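Long-range contacts in putative lipase (Bacteroides thetaiotaomicron VPI-5482, PDB 3BZW), which probably hydrolyses ester bonds in lipids, perhaps lysophospholipids, as a member of the GDSL (SGNH) lipase and acylhydrolase family: residues V89-T98 and F158-L169; S35-I46 and Y234-D244. All coordinates share one frame; numbering follows the deposited sequence.

Contact 1 (V89-T98 and F158-L169); sequences VDAILVFMGT and FPDKQIVLLTPL
I92 and V94 of strand 91-95 exchange backbone hydrogen bonds with Q162, V164 and L166 of strand 162-166, joining the middle strand of the parallel sheet in this SGNH-hydrolase alpha/beta fold to its neighbour. I92 N donates to Q162 O and I92 O accepts from V164 N (2.8 Å); V94 repeats the pattern with V164 O and L166 N. The strands run 18° from parallel. A91, L93 and F95 share a face with Q162, V164 and L166, where helix 245-258 packs on L93, F95 and L166. The side chain of F95 reaches on beyond strand 162-166. With CG anti to the backbone N (chi1 -170°), CB and CG touch L166 CD1, and CD2 lies against L166 CB at 3.8 Å. Further out CE2 approaches T167 O (3.4 Å), a buried carbonyl without a polar partner, and CZ meets L169 CG (3.6 Å), which sits at the ring edge. F216 meets the same ring edge-to-face. With an alanine here, L166 and L169 would probably lose the ring they pack on, and a gap would open next to helix 245-258. On the other sheet face V94 CB lies beside L165 CD2 (3.6 Å), the two side chains pointing the same way. There I92 CD1 stands over a face of the F158 ring in a CH-pi contact, 3.5 Å from its centroid, and V89 CG1 packs separately against F158 CE1. Past V94 the strands no longer bond directly: a water accepts from M96 N and sits near V94 O and L166 O. At the start of the strands D90 OD2 is held by K28 N, a water bridges D90 OD1 to K161 NZ, and K161, bent at chi2, donates from NZ to V89 O at 3.1 Å.

Contact 2 (S35-I46 and Y234-D244); sequences SITDPNCYGDNI and YDAGYDRLHPD. With ACT (acetate ion), chain G.
Y234 stacks face-to-face on Y42, the centroids 3.8 Å apart and the planes at 16°, so that Y42 CG and CD1 lie over the Y234 ring near CE2 and CZ. I46 CD1 packs against Y234 CD1 as well. D235 then folds the tight turn that follows, its OD1 accepting from both G237 N and Y238 N. D239 is the polar centre of the contact. Its CG is anti to the backbone N (chi1 -168°), which turns the carboxylate toward Y42 and H242, and there it grips four donors: OD1 takes L241 N and H242 N, while OD2 takes H242 ND1 on its syn lone pair and Y42 OH on its anti lone pair, at 2.6 Å. The ND1 bond is nearly straight (169°) and lies in the imidazole plane, which fixes the turn of the ring. D239 and H242 fit the DxxH motif of SGNH hydrolases, consistent with a Ser-His-Asp triad in which S35 would be the nucleophile; S35 OG lies 3.5 Å from H242 NE2. L241 CD2 covers one face of the H242 ring and C41 SG the opposite one. At the ring edge NE2 donates to an acetate oxygen, O, at 2.9 Å, and the other oxygen, OXT, accepts from S35 N; G68 N and N99 ND2 also bind this acetate, as would be expected of an oxyanion hole. P243 CD abuts I36 CD1 at 3.8 Å, and P243 O comes close to I46 CD1. D244, at the N-cap of helix 245-258, passes I46 CG2 with its backbone and sends OD1 to G247 N.

Overall arrangement
Along the chain the order is 35-46, 89-98, 158-169, 234-244, so contact 2 brings together the outer pair of segments and contact 1 the inner pair. Their centres are about 21 Å apart: contact 1 is deep in the parallel sheet, contact 2 beyond the C-terminal ends of its strands, where 35-46 follows strand 28-33. They meet where F95 CE1 touches I36 CG2 and L169 CD1 touches P243 CG, both at 3.8 Å. Helix 245-258, which begins directly after contact 2, packs against both through M251. Segment 89-98 runs directly into N99, whose ND2 hydrogen-bonds the acetate, so strand 91-95 leads the chain to the probable active site, to which contact 2 contributes S35, D239 and H242.

Contact 1 (V89-T98 and F158-L169)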
loop_
_atom_site.group_PDB
_atom_site.type_symbol
_atom_site.label_atom_id
_atom_site.label_comp_id
_atom_site.label_asym_id
_atom_site.label_seq_id
_atom_site.Cartn_x
_atom_site.Cartn_y
_atom_site.Cartn_z
ATOM N N VAL A 89 -45.642 10.805 -18.458
ATOM C CA VAL A 89 -44.503 10.618 -17.559
ATOM C C VAL A 89 -43.499 11.770 -17.520
ATOM O O VAL A 89 -43.152 12.347 -18.554
ATOM C CB VAL A 89 -43.769 9.286 -17.877
ATOM C CG1 VAL A 89 -42.959 9.416 -19.157
ATOM C CG2 VAL A 89 -42.894 8.882 -16.699
ATOM N N ASP A 90 -43.048 12.100 -16.311
ATOM C CA ASP A 90 -42.085 13.181 -16.089
ATOM C C ASP A 90 -40.704 12.666 -15.712
ATOM O O ASP A 90 -39.692 13.252 -16.084
ATOM C CB ASP A 90 -42.566 14.112 -14.972
ATOM C CG ASP A 90 -43.861 14.801 -15.309
ATOM O OD1 ASP A 90 -43.951 15.375 -16.415
ATOM O OD2 ASP A 90 -44.784 14.776 -14.466
ATOM N N ALA A 91 -40.664 11.581 -14.950
ATOM C CA ALA A 91 -39.392 11.008 -14.522
ATOM C C ALA A 91 -39.497 9.493 -14.428
ATOM O O ALA A 91 -40.594 8.933 -14.427
ATOM C CB ALA A 91 -38.979 11.598 -13.176
ATOM N N ILE A 92 -38.347 8.837 -14.338
ATOM C CA ILE A 92 -38.297 7.384 -14.274
ATOM C C ILE A 92 -37.274 6.879 -13.269
ATOM O O ILE A 92 -36.131 7.336 -13.249
ATOM C CB ILE A 92 -37.926 6.797 -15.652
ATOM C CG1 ILE A 92 -38.944 7.257 -16.693
ATOM C CG2 ILE A 92 -37.870 5.268 -15.585
ATOM C CD1 ILE A 92 -38.615 6.814 -18.088
ATOM N N LEU A 93 -37.699 5.943 -12.430
ATOM C CA LEU A 93 -36.814 5.333 -11.448
ATOM C C LEU A 93 -36.626 3.869 -11.832
ATOM O O LEU A 93 -37.597 3.170 -12.145
ATOM C CB LEU A 93 -37.404 5.412 -10.037
ATOM C CG LEU A 93 -37.612 6.787 -9.402
ATOM C CD1 LEU A 93 -38.042 6.600 -7.953
ATOM C CD2 LEU A 93 -36.327 7.601 -9.464
ATOM N N VAL A 94 -35.378 3.413 -11.821
ATOM C CA VAL A 94 -35.062 2.032 -12.158
ATOM C C VAL A 94 -34.420 1.402 -10.924
ATOM O O VAL A 94 -33.313 1.764 -10.536
ATOM C CB VAL A 94 -34.086 1.960 -13.347
ATOM C CG1 VAL A 94 -33.895 0.512 -13.774
ATOM C CG2 VAL A 94 -34.622 2.800 -14.510
ATOM N N PHE A 95 -35.136 0.458 -10.322
ATOM C CA PHE A 95 -34.716 -0.231 -9.100
ATOM C C PHE A 95 -34.639 -1.711 -9.485
ATOM O O PHE A 95 -35.597 -2.454 -9.294
ATOM C CB PHE A 95 -35.802 0.018 -8.046
ATOM C CG PHE A 95 -35.438 -0.402 -6.653
ATOM C CD1 PHE A 95 -36.416 -0.435 -5.661
ATOM C CD2 PHE A 95 -34.134 -0.742 -6.317
ATOM C CE1 PHE A 95 -36.099 -0.801 -4.356
ATOM C CE2 PHE A 95 -33.807 -1.111 -5.009
ATOM C CZ PHE A 95 -34.791 -1.139 -4.033
HETATM N N MSE A 96 -33.489 -2.136 -10.003
HETATM C CA MSE A 96 -33.347 -3.502 -10.501
HETATM C C MSE A 96 -31.956 -4.109 -10.311
HETATM O O MSE A 96 -30.966 -3.390 -10.210
HETATM C CB MSE A 96 -33.666 -3.481 -12.001
HETATM C CG MSE A 96 -33.741 -4.831 -12.687
HETATM SE SE MSE A 96 -35.474 -5.615 -12.469
HETATM C CE MSE A 96 -36.367 -4.786 -13.988
ATOM N N GLY A 97 -31.884 -5.440 -10.276
ATOM C CA GLY A 97 -30.591 -6.087 -10.155
ATOM C C GLY A 97 -30.432 -7.197 -9.138
ATOM O O GLY A 97 -29.597 -8.085 -9.317
ATOM N N THR A 98 -31.223 -7.171 -8.074
ATOM C CA THR A 98 -31.084 -8.204 -7.058
ATOM C C THR A 98 -31.357 -9.603 -7.626
ATOM O O THR A 98 -30.772 -10.589 -7.175
ATOM C CB THR A 98 -31.992 -7.913 -5.835
ATOM O OG1 THR A 98 -31.411 -8.511 -4.670
ATOM C CG2 THR A 98 -33.394 -8.473 -6.042
ATOM N N PHE A 158 -36.686 8.068 -23.635
ATOM C CA PHE A 158 -36.947 9.242 -22.807
ATOM C C PHE A 158 -35.710 10.127 -22.693
ATOM O O PHE A 158 -35.243 10.411 -21.591
ATOM C CB PHE A 158 -37.372 8.775 -21.412
ATOM C CG PHE A 158 -38.528 7.813 -21.420
ATOM C CD1 PHE A 158 -39.831 8.272 -21.578
ATOM C CD2 PHE A 158 -38.313 6.444 -21.271
ATOM C CE1 PHE A 158 -40.906 7.382 -21.584
ATOM C CE2 PHE A 158 -39.381 5.546 -21.277
ATOM C CZ PHE A 158 -40.676 6.015 -21.432
ATOM N N PRO A 159 -35.181 10.602 -23.832
ATOM C CA PRO A 159 -33.986 11.452 -23.831
ATOM C C PRO A 159 -34.065 12.780 -23.085
ATOM O O PRO A 159 -33.037 13.308 -22.657
ATOM C CB PRO A 159 -33.698 11.640 -25.324
ATOM C CG PRO A 159 -35.063 11.616 -25.927
ATOM C CD PRO A 159 -35.715 10.453 -25.199
ATOM N N ASP A 160 -35.271 13.314 -22.914
ATOM C CA ASP A 160 -35.437 14.607 -22.246
ATOM C C ASP A 160 -36.006 14.506 -20.837
ATOM O O ASP A 160 -36.430 15.509 -20.257
ATOM C CB ASP A 160 -36.341 15.507 -23.096
ATOM C CG ASP A 160 -37.761 14.961 -23.223
ATOM O OD1 ASP A 160 -37.969 13.753 -22.969
ATOM O OD2 ASP A 160 -38.664 15.737 -23.595
ATOM N N LYS A 161 -36.003 13.302 -20.280
ATOM C CA LYS A 161 -36.547 13.086 -18.947
ATOM C C LYS A 161 -35.485 12.823 -17.889
ATOM O O LYS A 161 -34.337 12.492 -18.197
ATOM C CB LYS A 161 -37.511 11.896 -18.960
ATOM C CG LYS A 161 -38.617 11.968 -20.003
ATOM C CD LYS A 161 -39.567 13.134 -19.762
ATOM C CE LYS A 161 -40.721 13.086 -20.760
ATOM N NZ LYS A 161 -41.711 14.172 -20.553
ATOM N N GLN A 162 -35.893 12.977 -16.635
ATOM C CA GLN A 162 -35.025 12.716 -15.497
ATOM C C GLN A 162 -35.127 11.211 -15.241
ATOM O O GLN A 162 -36.191 10.716 -14.868
ATOM C CB GLN A 162 -35.526 13.484 -14.272
ATOM C CG GLN A 162 -34.704 13.268 -13.007
ATOM C CD GLN A 162 -33.254 13.666 -13.190
ATOM O OE1 GLN A 162 -32.441 12.888 -13.695
ATOM N NE2 GLN A 162 -32.924 14.887 -12.797
ATOM N N ILE A 163 -34.035 10.483 -15.466
ATOM C CA ILE A 163 -34.021 9.036 -15.249
ATOM C C ILE A 163 -32.971 8.721 -14.187
ATOM O O ILE A 163 -31.800 9.077 -14.335
ATOM C CB ILE A 163 -33.674 8.275 -16.547
ATOM C CG1 ILE A 163 -34.583 8.744 -17.689
ATOM C CG2 ILE A 163 -33.848 6.779 -16.330
ATOM C CD1 ILE A 163 -34.213 8.157 -19.046
ATOM N N VAL A 164 -33.388 8.043 -13.122
ATOM C CA VAL A 164 -32.477 7.740 -12.022
ATOM C C VAL A 164 -32.402 6.249 -11.703
ATOM O O VAL A 164 -33.418 5.552 -11.719
ATOM C CB VAL A 164 -32.923 8.492 -10.751
ATOM C CG1 VAL A 164 -31.831 8.426 -9.688
ATOM C CG2 VAL A 164 -33.270 9.933 -11.100
ATOM N N LEU A 165 -31.195 5.769 -11.411
ATOM C CA LEU A 165 -30.994 4.364 -11.071
ATOM C C LEU A 165 -30.844 4.208 -9.562
ATOM O O LEU A 165 -30.219 5.039 -8.907
ATOM C CB LEU A 165 -29.728 3.818 -11.735
ATOM C CG LEU A 165 -29.576 3.981 -13.245
ATOM C CD1 LEU A 165 -28.312 3.262 -13.698
ATOM C CD2 LEU A 165 -30.801 3.417 -13.947
ATOM N N LEU A 166 -31.416 3.138 -9.020
ATOM C CA LEU A 166 -31.314 2.861 -7.592
ATOM C C LEU A 166 -30.582 1.531 -7.437
ATOM O O LEU A 166 -30.892 0.562 -8.133
ATOM C CB LEU A 166 -32.704 2.745 -6.956
ATOM C CG LEU A 166 -33.694 3.901 -7.121
ATOM C CD1 LEU A 166 -34.970 3.576 -6.347
ATOM C CD2 LEU A 166 -33.084 5.192 -6.621
ATOM N N THR A 167 -29.612 1.483 -6.531
ATOM C CA THR A 167 -28.874 0.251 -6.303
ATOM C C THR A 167 -29.715 -0.716 -5.470
ATOM O O THR A 167 -30.534 -0.300 -4.648
ATOM C CB THR A 167 -27.534 0.505 -5.567
ATOM O OG1 THR A 167 -27.762 1.301 -4.398
ATOM C CG2 THR A 167 -26.547 1.218 -6.488
ATOM N N PRO A 168 -29.524 -2.025 -5.681
ATOM C CA PRO A 168 -30.252 -3.075 -4.962
ATOM C C PRO A 168 -30.013 -3.000 -3.452
ATOM O O PRO A 168 -28.946 -2.569 -3.005
ATOM C CB PRO A 168 -29.689 -4.360 -5.566
ATOM C CG PRO A 168 -29.293 -3.943 -6.962
ATOM C CD PRO A 168 -28.648 -2.600 -6.715
ATOM N N LEU A 169 -31.007 -3.421 -2.676
ATOM C CA LEU A 169 -30.911 -3.401 -1.215
ATOM C C LEU A 169 -30.143 -4.607 -0.687
ATOM O O LEU A 169 -30.043 -5.624 -1.369
ATOM C CB LEU A 169 -32.311 -3.426 -0.593
ATOM C CG LEU A 169 -33.306 -2.352 -1.031
ATOM C CD1 LEU A 169 -34.659 -2.615 -0.382
ATOM C CD2 LEU A 169 -32.773 -0.981 -0.646
HETATM O O HOH W 1 -38.007 15.070 -16.454
HETATM O O HOH W 2 -42.114 15.930 -18.210
HETATM O O HOH W 3 -31.384 -0.323 -10.754
HETATM O O HOH W 4 -32.142 -6.789 -2.694
#

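Contact 2 (S35-I46 and Y234-D244)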
loop_
_atom_site.group_PDB
_atom_site.type_symbol
_atom_site.label_atom_id
_atom_site.label_comp_id
_atom_site.label_asym_id
_atom_site.label_seq_id
_atom_site.Cartn_x
_atom_site.Cartn_y
_atom_site.Cartn_z
ATOM N N SER A 35 -39.979 -7.492 -7.785
ATOM C CA SER A 35 -41.009 -7.692 -6.767
ATOM C C SER A 35 -41.064 -6.614 -5.690
ATOM O O SER A 35 -42.131 -6.335 -5.139
ATOM C CB SER A 35 -40.840 -9.064 -6.108
ATOM O OG SER A 35 -41.826 -9.276 -5.116
ATOM N N ILE A 36 -39.926 -6.008 -5.383
ATOM C CA ILE A 36 -39.899 -4.976 -4.354
ATOM C C ILE A 36 -40.670 -3.739 -4.823
ATOM O O ILE A 36 -41.044 -2.882 -4.020
ATOM C CB ILE A 36 -38.436 -4.641 -3.963
ATOM C CG1 ILE A 36 -37.803 -5.885 -3.320
ATOM C CG2 ILE A 36 -38.394 -3.465 -2.992
ATOM C CD1 ILE A 36 -36.402 -5.683 -2.771
ATOM N N THR A 37 -40.933 -3.676 -6.124
ATOM C CA THR A 37 -41.680 -2.573 -6.721
ATOM C C THR A 37 -43.085 -3.044 -7.147
ATOM O O THR A 37 -44.036 -2.259 -7.170
ATOM C CB THR A 37 -40.919 -2.008 -7.948
ATOM O OG1 THR A 37 -39.760 -1.289 -7.498
ATOM C CG2 THR A 37 -41.807 -1.080 -8.762
ATOM N N ASP A 38 -43.195 -4.331 -7.467
ATOM C CA ASP A 38 -44.451 -4.959 -7.901
ATOM C C ASP A 38 -45.586 -4.742 -6.892
ATOM O O ASP A 38 -45.451 -5.061 -5.709
ATOM C CB ASP A 38 -44.218 -6.464 -8.082
ATOM C CG ASP A 38 -45.368 -7.177 -8.783
ATOM O OD1 ASP A 38 -46.514 -6.671 -8.777
ATOM O OD2 ASP A 38 -45.113 -8.270 -9.330
ATOM N N PRO A 39 -46.725 -4.196 -7.349
ATOM C CA PRO A 39 -47.858 -3.964 -6.445
ATOM C C PRO A 39 -48.377 -5.273 -5.848
ATOM O O PRO A 39 -48.963 -5.284 -4.766
ATOM C CB PRO A 39 -48.900 -3.311 -7.356
ATOM C CG PRO A 39 -48.065 -2.625 -8.397
ATOM C CD PRO A 39 -47.005 -3.651 -8.690
ATOM N N ASN A 40 -48.149 -6.371 -6.563
ATOM C CA ASN A 40 -48.614 -7.692 -6.146
ATOM C C ASN A 40 -47.778 -8.408 -5.088
ATOM O O ASN A 40 -48.167 -9.480 -4.622
ATOM C CB ASN A 40 -48.724 -8.607 -7.368
ATOM C CG ASN A 40 -49.809 -8.173 -8.325
ATOM O OD1 ASN A 40 -49.824 -8.581 -9.487
ATOM N ND2 ASN A 40 -50.731 -7.348 -7.844
ATOM N N CYS A 41 -46.637 -7.837 -4.712
ATOM C CA CYS A 41 -45.777 -8.479 -3.718
ATOM C C CYS A 41 -46.529 -8.638 -2.398
ATOM O O CYS A 41 -46.722 -7.668 -1.668
ATOM C CB CYS A 41 -44.506 -7.658 -3.498
ATOM S SG CYS A 41 -43.263 -8.510 -2.495
ATOM N N TYR A 42 -46.941 -9.870 -2.099
ATOM C CA TYR A 42 -47.704 -10.183 -0.888
ATOM C C TYR A 42 -49.030 -9.418 -0.877
ATOM O O TYR A 42 -49.603 -9.138 0.178
ATOM C CB TYR A 42 -46.879 -9.869 0.364
ATOM C CG TYR A 42 -45.779 -10.881 0.618
ATOM C CD1 TYR A 42 -46.081 -12.191 1.001
ATOM C CD2 TYR A 42 -44.441 -10.541 0.441
ATOM C CE1 TYR A 42 -45.070 -13.140 1.199
ATOM C CE2 TYR A 42 -43.423 -11.479 0.635
ATOM C CZ TYR A 42 -43.742 -12.773 1.012
ATOM O OH TYR A 42 -42.734 -13.697 1.194
ATOM N N GLY A 43 -49.512 -9.096 -2.075
ATOM C CA GLY A 43 -50.766 -8.380 -2.220
ATOM C C GLY A 43 -50.860 -7.105 -1.408
ATOM O O GLY A 43 -49.957 -6.268 -1.433
ATOM N N ASP A 44 -51.962 -6.960 -0.683
ATOM C CA ASP A 44 -52.185 -5.779 0.137
ATOM C C ASP A 44 -51.502 -5.847 1.496
ATOM O O ASP A 44 -51.707 -4.972 2.336
ATOM C CB ASP A 44 -53.683 -5.546 0.337
ATOM C CG ASP A 44 -54.418 -5.332 -0.972
ATOM O OD1 ASP A 44 -53.892 -4.599 -1.837
ATOM O OD2 ASP A 44 -55.525 -5.889 -1.129
ATOM N N ASN A 45 -50.700 -6.883 1.722
ATOM C CA ASN A 45 -49.998 -7.005 2.993
ATOM C C ASN A 45 -48.834 -6.022 3.063
ATOM O O ASN A 45 -48.305 -5.746 4.143
ATOM C CB ASN A 45 -49.479 -8.429 3.189
ATOM C CG ASN A 45 -50.595 -9.418 3.425
ATOM O OD1 ASN A 45 -50.949 -10.201 2.540
ATOM N ND2 ASN A 45 -51.169 -9.378 4.619
ATOM N N ILE A 46 -48.444 -5.500 1.907
ATOM C CA ILE A 46 -47.345 -4.546 1.826
ATOM C C ILE A 46 -47.728 -3.287 1.054
ATOM O O ILE A 46 -48.233 -3.365 -0.066
ATOM C CB ILE A 46 -46.107 -5.164 1.123
ATOM C CG1 ILE A 46 -45.575 -6.347 1.933
ATOM C CG2 ILE A 46 -45.020 -4.101 0.948
ATOM C CD1 ILE A 46 -44.410 -7.060 1.275
ATOM N N TYR A 234 -40.328 -8.684 5.450
ATOM C CA TYR A 234 -41.563 -9.453 5.604
ATOM C C TYR A 234 -41.682 -10.669 6.518
ATOM O O TYR A 234 -42.618 -10.750 7.316
ATOM C CB TYR A 234 -42.099 -9.857 4.229
ATOM C CG TYR A 234 -43.590 -10.104 4.248
ATOM C CD1 TYR A 234 -44.487 -9.037 4.320
ATOM C CD2 TYR A 234 -44.104 -11.401 4.258
ATOM C CE1 TYR A 234 -45.861 -9.253 4.406
ATOM C CE2 TYR A 234 -45.482 -11.629 4.343
ATOM C CZ TYR A 234 -46.351 -10.549 4.417
ATOM O OH TYR A 234 -47.708 -10.766 4.507
ATOM N N ASP A 235 -40.765 -11.620 6.410
ATOM C CA ASP A 235 -40.882 -12.835 7.211
ATOM C C ASP A 235 -39.555 -13.267 7.823
ATOM O O ASP A 235 -38.675 -13.776 7.132
ATOM C CB ASP A 235 -41.451 -13.950 6.323
ATOM C CG ASP A 235 -41.953 -15.147 7.118
ATOM O OD1 ASP A 235 -41.195 -15.681 7.950
ATOM O OD2 ASP A 235 -43.108 -15.563 6.893
ATOM N N ALA A 236 -39.423 -13.059 9.129
ATOM C CA ALA A 236 -38.204 -13.411 9.847
ATOM C C ALA A 236 -37.724 -14.837 9.576
ATOM O O ALA A 236 -36.521 -15.098 9.539
ATOM C CB ALA A 236 -38.412 -13.212 11.344
ATOM N N GLY A 237 -38.652 -15.761 9.372
ATOM C CA GLY A 237 -38.239 -17.133 9.140
ATOM C C GLY A 237 -38.069 -17.589 7.704
ATOM O O GLY A 237 -37.265 -18.485 7.433
ATOM N N TYR A 238 -38.796 -16.970 6.777
ATOM C CA TYR A 238 -38.741 -17.396 5.383
ATOM C C TYR A 238 -38.454 -16.330 4.327
ATOM O O TYR A 238 -38.181 -16.667 3.173
ATOM C CB TYR A 238 -40.063 -18.085 5.026
ATOM C CG TYR A 238 -40.424 -19.223 5.957
ATOM C CD1 TYR A 238 -40.012 -20.531 5.694
ATOM C CD2 TYR A 238 -41.152 -18.985 7.122
ATOM C CE1 TYR A 238 -40.323 -21.580 6.579
ATOM C CE2 TYR A 238 -41.463 -20.016 8.007
ATOM C CZ TYR A 238 -41.049 -21.308 7.731
ATOM O OH TYR A 238 -41.370 -22.319 8.613
ATOM N N ASP A 239 -38.528 -15.057 4.698
ATOM C CA ASP A 239 -38.300 -14.006 3.714
ATOM C C ASP A 239 -37.588 -12.782 4.271
ATOM O O ASP A 239 -38.224 -11.861 4.789
ATOM C CB ASP A 239 -39.633 -13.576 3.091
ATOM C CG ASP A 239 -39.446 -12.710 1.856
ATOM O OD1 ASP A 239 -38.311 -12.234 1.629
ATOM O OD2 ASP A 239 -40.431 -12.500 1.117
ATOM N N ARG A 240 -36.264 -12.783 4.153
ATOM C CA ARG A 240 -35.443 -11.673 4.613
ATOM C C ARG A 240 -34.920 -10.940 3.381
ATOM O O ARG A 240 -33.862 -10.307 3.419
ATOM C CB ARG A 240 -34.280 -12.193 5.466
ATOM C CG ARG A 240 -34.732 -13.011 6.664
ATOM C CD ARG A 240 -33.569 -13.402 7.560
ATOM N NE ARG A 240 -33.989 -14.368 8.572
ATOM C CZ ARG A 240 -33.187 -14.879 9.497
ATOM N NH1 ARG A 240 -31.911 -14.514 9.546
ATOM N NH2 ARG A 240 -33.660 -15.762 10.370
ATOM N N LEU A 241 -35.681 -11.046 2.291
ATOM C CA LEU A 241 -35.344 -10.409 1.017
ATOM C C LEU A 241 -36.285 -9.240 0.725
ATOM O O LEU A 241 -35.842 -8.131 0.430
ATOM C CB LEU A 241 -35.432 -11.431 -0.128
ATOM C CG LEU A 241 -35.456 -10.909 -1.574
ATOM C CD1 LEU A 241 -34.134 -10.215 -1.904
ATOM C CD2 LEU A 241 -35.700 -12.069 -2.536
ATOM N N HIS A 242 -37.587 -9.490 0.815
ATOM C CA HIS A 242 -38.564 -8.443 0.543
ATOM C C HIS A 242 -38.920 -7.606 1.767
ATOM O O HIS A 242 -39.290 -8.135 2.817
ATOM C CB HIS A 242 -39.846 -9.047 -0.038
ATOM C CG HIS A 242 -39.619 -9.906 -1.243
ATOM N ND1 HIS A 242 -39.809 -11.271 -1.231
ATOM C CD2 HIS A 242 -39.238 -9.590 -2.504
ATOM C CE1 HIS A 242 -39.561 -11.758 -2.433
ATOM N NE2 HIS A 242 -39.214 -10.759 -3.224
ATOM N N PRO A 243 -38.801 -6.277 1.646
ATOM C CA PRO A 243 -39.125 -5.384 2.758
ATOM C C PRO A 243 -40.623 -5.447 3.075
ATOM O O PRO A 243 -41.443 -5.716 2.185
ATOM C CB PRO A 243 -38.732 -4.010 2.218
ATOM C CG PRO A 243 -37.620 -4.321 1.263
ATOM C CD PRO A 243 -38.149 -5.537 0.552
ATOM N N ASP A 244 -40.980 -5.226 4.336
ATOM C CA ASP A 244 -42.393 -5.201 4.690
ATOM C C ASP A 244 -42.797 -3.738 4.566
ATOM O O ASP A 244 -41.993 -2.911 4.125
ATOM C CB ASP A 244 -42.644 -5.717 6.115
ATOM C CG ASP A 244 -41.794 -5.026 7.164
ATOM O OD1 ASP A 244 -41.248 -3.931 6.905
ATOM O OD2 ASP A 244 -41.687 -5.588 8.281
HETATM C C ACT G . -37.823 -10.220 -6.491
HETATM O O ACT G . -38.219 -11.193 -5.875
HETATM O OXT ACT G . -38.237 -10.007 -7.618
HETATM C CH3 ACT G . -36.839 -9.271 -5.856
#